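Aminotransferase (Streptomyces pactum, PDB 4ZM4) is an aminotransferase-like protein of the class-III family, a dimeric fold-type I enzyme that binds pyridoxal-5'-phosphate. Local coordinates at residues B[97-110]-B[315-329]. The protein carries 1 engineered substitution. Residues are numbered along the deposited sequence; the frame is centred on the assembly and turned at random.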
ATOM      1  N   HIS B  97     -14.795  11.947  -5.485  1.00 21.56           N
ATOM      2  CA  HIS B  97     -15.875  11.091  -5.897  1.00 22.45           C
ATOM      3  C   HIS B  97     -16.928  11.213  -4.838  1.00 23.13           C
ATOM      4  O   HIS B  97     -16.600  11.505  -3.702  1.00 24.63           O
ATOM      5  CB  HIS B  97     -15.381   9.632  -5.954  1.00 25.42           C
ATOM      6  CG  HIS B  97     -16.302   8.688  -6.669  1.00 25.19           C
ATOM      7  ND1 HIS B  97     -17.445   8.176  -6.094  1.00 28.12           N
ATOM      8  CD2 HIS B  97     -16.231   8.133  -7.905  1.00 27.02           C
ATOM      9  CE1 HIS B  97     -18.049   7.355  -6.940  1.00 26.41           C
ATOM     10  NE2 HIS B  97     -17.322   7.298  -8.041  1.00 27.26           N
ATOM     11  N   GLU B  98     -18.192  10.989  -5.197  1.00 24.50           N
ATOM     12  CA  GLU B  98     -19.297  11.025  -4.216  1.00 26.11           C
ATOM     13  C   GLU B  98     -19.106  10.116  -2.994  1.00 27.32           C
ATOM     14  O   GLU B  98     -19.613  10.420  -1.917  1.00 30.71           O
ATOM     15  CB  GLU B  98     -20.624  10.671  -4.873  1.00 27.29           C
ATOM     16  CG  GLU B  98     -21.131  11.761  -5.762  1.00 29.65           C
ATOM     17  CD  GLU B  98     -22.567  11.564  -6.176  1.00 31.40           C
ATOM     18  OE1 GLU B  98     -22.821  10.595  -6.937  1.00 29.81           O
ATOM     19  OE2 GLU B  98     -23.412  12.421  -5.771  1.00 32.39           O
ATOM     20  N   LEU B  99     -18.416   8.990  -3.165  1.00 26.53           N
ATOM     21  CA  LEU B  99     -18.185   8.039  -2.071  1.00 27.62           C
ATOM     22  C   LEU B  99     -17.309   8.639  -0.954  1.00 26.87           C
ATOM     23  O   LEU B  99     -17.505   8.318   0.207  1.00 28.92           O
ATOM     24  CB  LEU B  99     -17.523   6.755  -2.601  1.00 27.07           C
ATOM     25  CG  LEU B  99     -18.389   5.850  -3.463  1.00 27.10           C
ATOM     26  CD1 LEU B  99     -17.541   4.853  -4.223  1.00 29.03           C
ATOM     27  CD2 LEU B  99     -19.423   5.138  -2.611  1.00 27.47           C
ATOM     28  N   ASP B 100     -16.358   9.487  -1.329  1.00 24.85           N
ATOM     29  CA  ASP B 100     -15.351  10.006  -0.394  1.00 23.49           C
ATOM     30  C   ASP B 100     -15.995  10.580   0.874  1.00 21.51           C
ATOM     31  O   ASP B 100     -15.605  10.217   1.971  1.00 17.86           O
ATOM     32  CB  ASP B 100     -14.458  11.072  -1.062  1.00 24.55           C
ATOM     33  CG  ASP B 100     -13.735  10.553  -2.310  1.00 24.96           C
ATOM     34  OD1 ASP B 100     -13.862   9.368  -2.650  1.00 23.70           O
ATOM     35  OD2 ASP B 100     -13.073  11.351  -3.006  1.00 28.22           O
ATOM     36  N   ALA B 101     -17.074  11.347   0.709  1.00 21.84           N
ATOM     37  CA  ALA B 101     -17.831  11.876   1.865  1.00 23.43           C
ATOM     38  C   ALA B 101     -18.537  10.785   2.693  1.00 23.41           C
ATOM     39  O   ALA B 101     -18.628  10.887   3.925  1.00 23.11           O
ATOM     40  CB  ALA B 101     -18.843  12.941   1.417  1.00 22.28           C
ATOM     41  N   ARG B 102     -19.043   9.767   2.015  1.00 25.58           N
ATOM     42  CA  ARG B 102     -19.753   8.673   2.699  1.00 27.07           C
ATOM     43  C   ARG B 102     -18.769   7.812   3.503  1.00 22.86           C
ATOM     44  O   ARG B 102     -19.040   7.498   4.659  1.00 20.09           O
ATOM     45  CB  ARG B 102     -20.532   7.821   1.714  1.00 31.63           C
ATOM     46  CG  ARG B 102     -21.545   8.579   0.873  1.00 39.53           C
ATOM     47  CD  ARG B 102     -22.960   7.983   1.032  1.00 47.92           C
ATOM     48  NE  ARG B 102     -23.276   7.653   2.430  1.00 61.45           N
ATOM     49  CZ  ARG B 102     -23.422   6.433   2.997  1.00 60.17           C
ATOM     50  NH1 ARG B 102     -23.331   5.297   2.305  1.00 60.45           N
ATOM     51  NH2 ARG B 102     -23.672   6.364   4.303  1.00 57.83           N
ATOM     52  N   ALA B 103     -17.617   7.496   2.917  1.00 20.23           N
ATOM     53  CA  ALA B 103     -16.577   6.779   3.668  1.00 20.33           C
ATOM     54  C   ALA B 103     -16.111   7.578   4.860  1.00 20.20           C
ATOM     55  O   ALA B 103     -16.080   7.077   5.980  1.00 21.21           O
ATOM     56  CB  ALA B 103     -15.416   6.435   2.774  1.00 19.97           C
ATOM     57  N   GLY B 104     -15.787   8.847   4.639  1.00 21.75           N
ATOM     58  CA  GLY B 104     -15.319   9.711   5.712  1.00 21.18           C
ATOM     59  C   GLY B 104     -16.340   9.796   6.827  1.00 21.06           C
ATOM     60  O   GLY B 104     -15.994   9.642   8.006  1.00 20.84           O
ATOM     61  N   ALA B 105     -17.607  10.006   6.465  1.00 21.53           N
ATOM     62  CA  ALA B 105     -18.691  10.211   7.470  1.00 20.32           C
ATOM     63  C   ALA B 105     -18.950   8.964   8.290  1.00 21.14           C
ATOM     64  O   ALA B 105     -19.096   9.034   9.522  1.00 23.81           O
ATOM     65  CB  ALA B 105     -19.970  10.675   6.799  1.00 19.90           C
ATOM     66  N   LEU B 106     -18.962   7.806   7.639  1.00 20.69           N
ATOM     67  CA  LEU B 106     -19.027   6.542   8.384  1.00 20.10           C
ATOM     68  C   LEU B 106     -17.912   6.365   9.409  1.00 20.52           C
ATOM     69  O   LEU B 106     -18.158   5.934  10.533  1.00 23.19           O
ATOM     70  CB  LEU B 106     -19.089   5.347   7.420  1.00 20.22           C
ATOM     71  CG  LEU B 106     -20.533   5.143   6.946  1.00 20.21           C
ATOM     72  CD1 LEU B 106     -20.629   4.332   5.659  1.00 19.31           C
ATOM     73  CD2 LEU B 106     -21.343   4.500   8.068  1.00 19.48           C
ATOM     74  N   ILE B 107     -16.666   6.618   9.021  1.00 20.88           N
ATOM     75  CA  ILE B 107     -15.548   6.498   9.966  1.00 20.43           C
ATOM     76  C   ILE B 107     -15.777   7.476  11.128  1.00 21.30           C
ATOM     77  O   ILE B 107     -15.690   7.073  12.286  1.00 19.34           O
ATOM     78  CB  ILE B 107     -14.173   6.770   9.292  1.00 21.65           C
ATOM     79  CG1 ILE B 107     -13.835   5.634   8.310  1.00 22.59           C
ATOM     80  CG2 ILE B 107     -13.064   6.890  10.323  1.00 20.58           C
ATOM     81  CD1 ILE B 107     -12.712   5.977   7.360  1.00 24.90           C
ATOM     82  N   ALA B 108     -16.120   8.735  10.816  1.00 21.09           N
ATOM     83  CA  ALA B 108     -16.301   9.760  11.856  1.00 21.96           C
ATOM     84  C   ALA B 108     -17.416   9.398  12.847  1.00 21.94           C
ATOM     85  O   ALA B 108     -17.266   9.604  14.048  1.00 20.24           O
ATOM     86  CB  ALA B 108     -16.545  11.125  11.256  1.00 21.13           C
ATOM     87  N   GLU B 109     -18.488   8.811  12.337  1.00 22.01           N
ATOM     88  CA  GLU B 109     -19.631   8.413  13.162  1.00 22.62           C
ATOM     89  C   GLU B 109     -19.227   7.305  14.100  1.00 23.65           C
ATOM     90  O   GLU B 109     -19.543   7.350  15.277  1.00 25.02           O
ATOM     91  CB  GLU B 109     -20.808   7.926  12.281  1.00 23.34           C
ATOM     92  CG  GLU B 109     -22.121   7.862  13.036  1.00 24.74           C
ATOM     93  CD  GLU B 109     -23.220   7.050  12.331  1.00 24.31           C
ATOM     94  OE1 GLU B 109     -23.278   7.009  11.083  1.00 23.06           O
ATOM     95  OE2 GLU B 109     -24.021   6.442  13.035  1.00 24.82           O
ATOM     96  N   LEU B 110     -18.523   6.305  13.572  1.00 22.95           N
ATOM     97  CA  LEU B 110     -18.181   5.127  14.338  1.00 22.16           C
ATOM     98  C   LEU B 110     -16.957   5.308  15.251  1.00 22.69           C
ATOM     99  O   LEU B 110     -16.821   4.585  16.248  1.00 20.84           O
ATOM    100  CB  LEU B 110     -18.003   3.910  13.382  1.00 21.89           C
ATOM    101  CG  LEU B 110     -19.254   3.094  12.992  1.00 21.64           C
ATOM    102  CD1 LEU B 110     -20.468   3.939  12.713  1.00 21.14           C
ATOM    103  CD2 LEU B 110     -18.967   2.228  11.797  1.00 23.07           C
ATOM    104  N   HIS B 315     -11.964   4.432  -5.703  1.00 17.67           N
ATOM    105  CA  HIS B 315     -13.412   4.286  -5.549  1.00 18.01           C
ATOM    106  C   HIS B 315     -13.819   2.883  -5.110  1.00 17.81           C
ATOM    107  O   HIS B 315     -14.723   2.744  -4.283  1.00 17.88           O
ATOM    108  CB  HIS B 315     -14.150   4.677  -6.831  1.00 19.02           C
ATOM    109  CG  HIS B 315     -13.623   5.914  -7.483  1.00 18.31           C
ATOM    110  ND1 HIS B 315     -13.212   7.006  -6.769  1.00 18.93           N
ATOM    111  CD2 HIS B 315     -13.390   6.207  -8.788  1.00 19.25           C
ATOM    112  CE1 HIS B 315     -12.746   7.929  -7.600  1.00 19.46           C
ATOM    113  NE2 HIS B 315     -12.839   7.469  -8.832  1.00 19.08           N
ATOM    114  N   ALA B 316     -13.148   1.860  -5.628  1.00 17.81           N
ATOM    115  CA  ALA B 316     -13.363   0.494  -5.134  1.00 18.33           C
ATOM    116  C   ALA B 316     -13.055   0.365  -3.650  1.00 18.91           C
ATOM    117  O   ALA B 316     -13.892  -0.129  -2.887  1.00 21.07           O
ATOM    118  CB  ALA B 316     -12.536  -0.511  -5.910  1.00 18.63           C
ATOM    119  N   ALA B 317     -11.892   0.845  -3.224  1.00 18.51           N
ATOM    120  CA  ALA B 317     -11.524   0.803  -1.805  1.00 19.53           C
ATOM    121  C   ALA B 317     -12.549   1.509  -0.910  1.00 19.04           C
ATOM    122  O   ALA B 317     -12.956   0.964   0.122  1.00 20.22           O
ATOM    123  CB  ALA B 317     -10.146   1.431  -1.573  1.00 20.44           C
ATOM    124  N   LEU B 318     -12.972   2.699  -1.296  1.00 17.87           N
ATOM    125  CA  LEU B 318     -13.964   3.437  -0.502  1.00 18.52           C
ATOM    126  C   LEU B 318     -15.388   2.846  -0.596  1.00 19.13           C
ATOM    127  O   LEU B 318     -16.142   2.883   0.379  1.00 19.05           O
ATOM    128  CB  LEU B 318     -13.939   4.931  -0.838  1.00 18.12           C
ATOM    129  CG  LEU B 318     -12.573   5.576  -0.586  1.00 17.60           C
ATOM    130  CD1 LEU B 318     -12.697   7.100  -0.573  1.00 18.22           C
ATOM    131  CD2 LEU B 318     -11.929   5.101   0.718  1.00 16.74           C
ATOM    132  N   ARG B 319     -15.724   2.210  -1.707  1.00 20.09           N
ATOM    133  CA  ARG B 319     -16.956   1.413  -1.746  1.00 20.87           C
ATOM    134  C   ARG B 319     -16.902   0.285  -0.703  1.00 21.08           C
ATOM    135  O   ARG B 319     -17.890  -0.004  -0.008  1.00 21.44           O
ATOM    136  CB  ARG B 319     -17.190   0.861  -3.161  1.00 22.58           C
ATOM    137  CG  ARG B 319     -18.574   0.266  -3.390  1.00 24.49           C
ATOM    138  CD  ARG B 319     -19.683   1.315  -3.353  1.00 24.72           C
ATOM    139  NE  ARG B 319     -20.984   0.686  -3.484  1.00 25.36           N
ATOM    140  CZ  ARG B 319     -21.572   0.394  -4.635  1.00 27.52           C
ATOM    141  NH1 ARG B 319     -21.014   0.698  -5.795  1.00 29.78           N
ATOM    142  NH2 ARG B 319     -22.735  -0.210  -4.631  1.00 29.17           N
ATOM    143  N   ALA B 320     -15.746  -0.379  -0.595  1.00 21.27           N
ATOM    144  CA  ALA B 320     -15.594  -1.436   0.394  1.00 19.96           C
ATOM    145  C   ALA B 320     -15.753  -0.882   1.827  1.00 19.19           C
ATOM    146  O   ALA B 320     -16.352  -1.525   2.666  1.00 17.81           O
ATOM    147  CB  ALA B 320     -14.248  -2.138   0.227  1.00 19.85           C
ATOM    148  N   VAL B 321     -15.203   0.302   2.093  1.00 19.12           N
ATOM    149  CA  VAL B 321     -15.315   0.892   3.423  1.00 19.33           C
ATOM    150  C   VAL B 321     -16.779   1.185   3.693  1.00 20.09           C
ATOM    151  O   VAL B 321     -17.288   0.862   4.766  1.00 21.29           O
ATOM    152  CB  VAL B 321     -14.459   2.177   3.586  1.00 20.53           C
ATOM    153  CG1 VAL B 321     -14.763   2.913   4.876  1.00 19.54           C
ATOM    154  CG2 VAL B 321     -12.969   1.848   3.543  1.00 21.41           C
ATOM    155  N   VAL B 322     -17.464   1.767   2.719  1.00 20.47           N
ATOM    156  CA  VAL B 322     -18.888   2.111   2.865  1.00 19.57           C
ATOM    157  C   VAL B 322     -19.768   0.887   3.105  1.00 19.51           C
ATOM    158  O   VAL B 322     -20.617   0.875   3.992  1.00 17.46           O
ATOM    159  CB  VAL B 322     -19.381   2.899   1.633  1.00 20.23           C
ATOM    160  CG1 VAL B 322     -20.922   2.945   1.577  1.00 19.48           C
ATOM    161  CG2 VAL B 322     -18.783   4.308   1.641  1.00 18.59           C
ATOM    162  N   ALA B 323     -19.556  -0.150   2.317  1.00 20.34           N
ATOM    163  CA  ALA B 323     -20.324  -1.393   2.492  1.00 21.25           C
ATOM    164  C   ALA B 323     -20.015  -2.070   3.839  1.00 22.13           C
ATOM    165  O   ALA B 323     -20.924  -2.543   4.518  1.00 21.84           O
ATOM    166  CB  ALA B 323     -20.053  -2.360   1.342  1.00 21.78           C
ATOM    167  N   MET B 324     -18.742  -2.078   4.236  1.00 21.68           N
ATOM    168  CA  MET B 324     -18.336  -2.824   5.424  1.00 21.85           C
ATOM    169  C   MET B 324     -18.758  -2.086   6.655  1.00 20.68           C
ATOM    170  O   MET B 324     -19.362  -2.669   7.558  1.00 23.43           O
ATOM    171  CB  MET B 324     -16.831  -3.047   5.428  1.00 22.12           C
ATOM    172  CG  MET B 324     -16.322  -3.922   6.554  1.00 23.52           C
ATOM    173  SD  MET B 324     -16.972  -5.611   6.563  1.00 24.00           S
ATOM    174  CE  MET B 324     -15.828  -6.388   7.720  1.00 23.26           C
ATOM    175  N   LEU B 325     -18.467  -0.791   6.707  1.00 18.92           N
ATOM    176  CA  LEU B 325     -18.840  -0.015   7.889  1.00 18.00           C
ATOM    177  C   LEU B 325     -20.368   0.202   7.936  1.00 18.73           C
ATOM    178  O   LEU B 325     -20.940   0.255   9.021  1.00 19.32           O
ATOM    179  CB  LEU B 325     -18.082   1.302   7.949  1.00 17.00           C
ATOM    180  CG  LEU B 325     -16.560   1.250   8.110  1.00 15.62           C
ATOM    181  CD1 LEU B 325     -15.967   2.624   8.369  1.00 14.61           C
ATOM    182  CD2 LEU B 325     -16.163   0.302   9.227  1.00 15.24           C
ATOM    183  N   GLY B 326     -21.014   0.301   6.771  1.00 18.18           N
ATOM    184  CA  GLY B 326     -22.470   0.317   6.688  1.00 18.39           C
ATOM    185  C   GLY B 326     -23.096  -0.924   7.260  1.00 19.34           C
ATOM    186  O   GLY B 326     -23.997  -0.847   8.107  1.00 20.60           O
ATOM    187  N   LYS B 327     -22.566  -2.076   6.871  1.00 19.56           N
ATOM    188  CA  LYS B 327     -23.002  -3.354   7.457  1.00 20.85           C
ATOM    189  C   LYS B 327     -22.827  -3.431   8.980  1.00 22.16           C
ATOM    190  O   LYS B 327     -23.766  -3.821   9.692  1.00 23.90           O
ATOM    191  CB  LYS B 327     -22.260  -4.526   6.829  1.00 20.37           C
ATOM    192  CG  LYS B 327     -22.594  -5.867   7.432  1.00 21.39           C
ATOM    193  CD  LYS B 327     -22.156  -7.005   6.534  1.00 22.96           C
ATOM    194  CE  LYS B 327     -22.398  -8.339   7.199  1.00 23.21           C
ATOM    195  NZ  LYS B 327     -21.885  -9.430   6.324  1.00 23.99           N
ATOM    196  N   ILE B 328     -21.638  -3.076   9.468  1.00 22.31           N
ATOM    197  CA  ILE B 328     -21.358  -3.105  10.922  1.00 22.80           C
ATOM    198  C   ILE B 328     -22.313  -2.173  11.716  1.00 22.43           C
ATOM    199  O   ILE B 328     -22.833  -2.523  12.783  1.00 19.45           O
ATOM    200  CB  ILE B 328     -19.906  -2.695  11.212  1.00 23.94           C
ATOM    201  CG1 ILE B 328     -18.949  -3.795  10.755  1.00 25.20           C
ATOM    202  CG2 ILE B 328     -19.704  -2.385  12.699  1.00 24.32           C
ATOM    203  CD1 ILE B 328     -17.485  -3.388  10.792  1.00 25.24           C
ATOM    204  N   ARG B 329     -22.525  -0.991  11.159  1.00 23.95           N
ATOM    205  CA  ARG B 329     -23.411   0.004  11.759  1.00 25.20           C
ATOM    206  C   ARG B 329     -24.840  -0.518  11.877  1.00 23.87           C
ATOM    207  O   ARG B 329     -25.521  -0.231  12.859  1.00 23.56           O
ATOM    208  CB  ARG B 329     -23.384   1.263  10.914  1.00 25.95           C
ATOM    209  CG  ARG B 329     -24.214   2.437  11.426  1.00 28.53           C
ATOM    210  CD  ARG B 329     -24.399   3.276  10.158  1.00 29.33           C
ATOM    211  NE  ARG B 329     -24.596   4.693  10.106  1.00 33.93           N
ATOM    212  CZ  ARG B 329     -24.901   5.352   8.986  1.00 33.78           C
ATOM    213  NH1 ARG B 329     -25.134   4.704   7.855  1.00 30.41           N
ATOM    214  NH2 ARG B 329     -25.035   6.692   9.013  1.00 38.16           N
TER
HETATM  215  O   HOH W   1     -25.117   7.878   6.787  1.00 24.99           O
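His97 CD2 lies over the centre of the His315 ring, 3.3 Å above its plane, while His315 CB sits off-centre over one face of the His97 ring; with planes 36° apart the pair is oblique. At the other end of this helix-helix pair of the class-III aminotransferase fold, Leu106 CD2 rests over one face of the Arg329 guanidinium, toward its rim, and Glu109 OE2 and a water take up its edge. Helices 98-110 and 315-329 run in roughly the same direction, their axes inclined at 39° and 8.7 Å apart. Ala103 marks the tightest backbone approach, its CA lying 5.3 Å from Val322 CA. Interlocking is knobs-into-holes in both directions: Leu99 enters the hole formed by His315, Leu318, Arg319 and Val322, Leu106 that of Val322, Leu325, Gly326 and Arg329, and Val322 fits among Leu99, Arg102, Ala103 and Leu106. On the inner flank Ile107 CG1 meets Leu325 CD1 at 3.7 Å, and Phe119 of strand 116-120 packs on Ala103, Ile107 and Leu318. Leu318 CD1 lies 3.3 Å from Asp100 OD1, a buried oxygen with no partner in the model.

The His97 ring is tethered in its own plane, ND1 accepting an almost straight bond from Leu99 N (N-H...N 173°), while His97 N donates to Asp100 OD2: a capping box at the helix start. His315 NE2 is hydrogen-bonded to Thr93 OG1, and Arg45 of the second subunit packs on His97. The side chain of Arg329, stretched out from CG to NE, reaches Glu109 in a salt bridge, NH2 to OE1 2.7 Å, whose individual hydrogen bonds are weak. The neighbouring Arg102 guanidinium is bridged to it by the water, which accepts from Arg329 NH2, at a doubtfully short distance, and weakly from Arg102 NH2 at 3.2 Å.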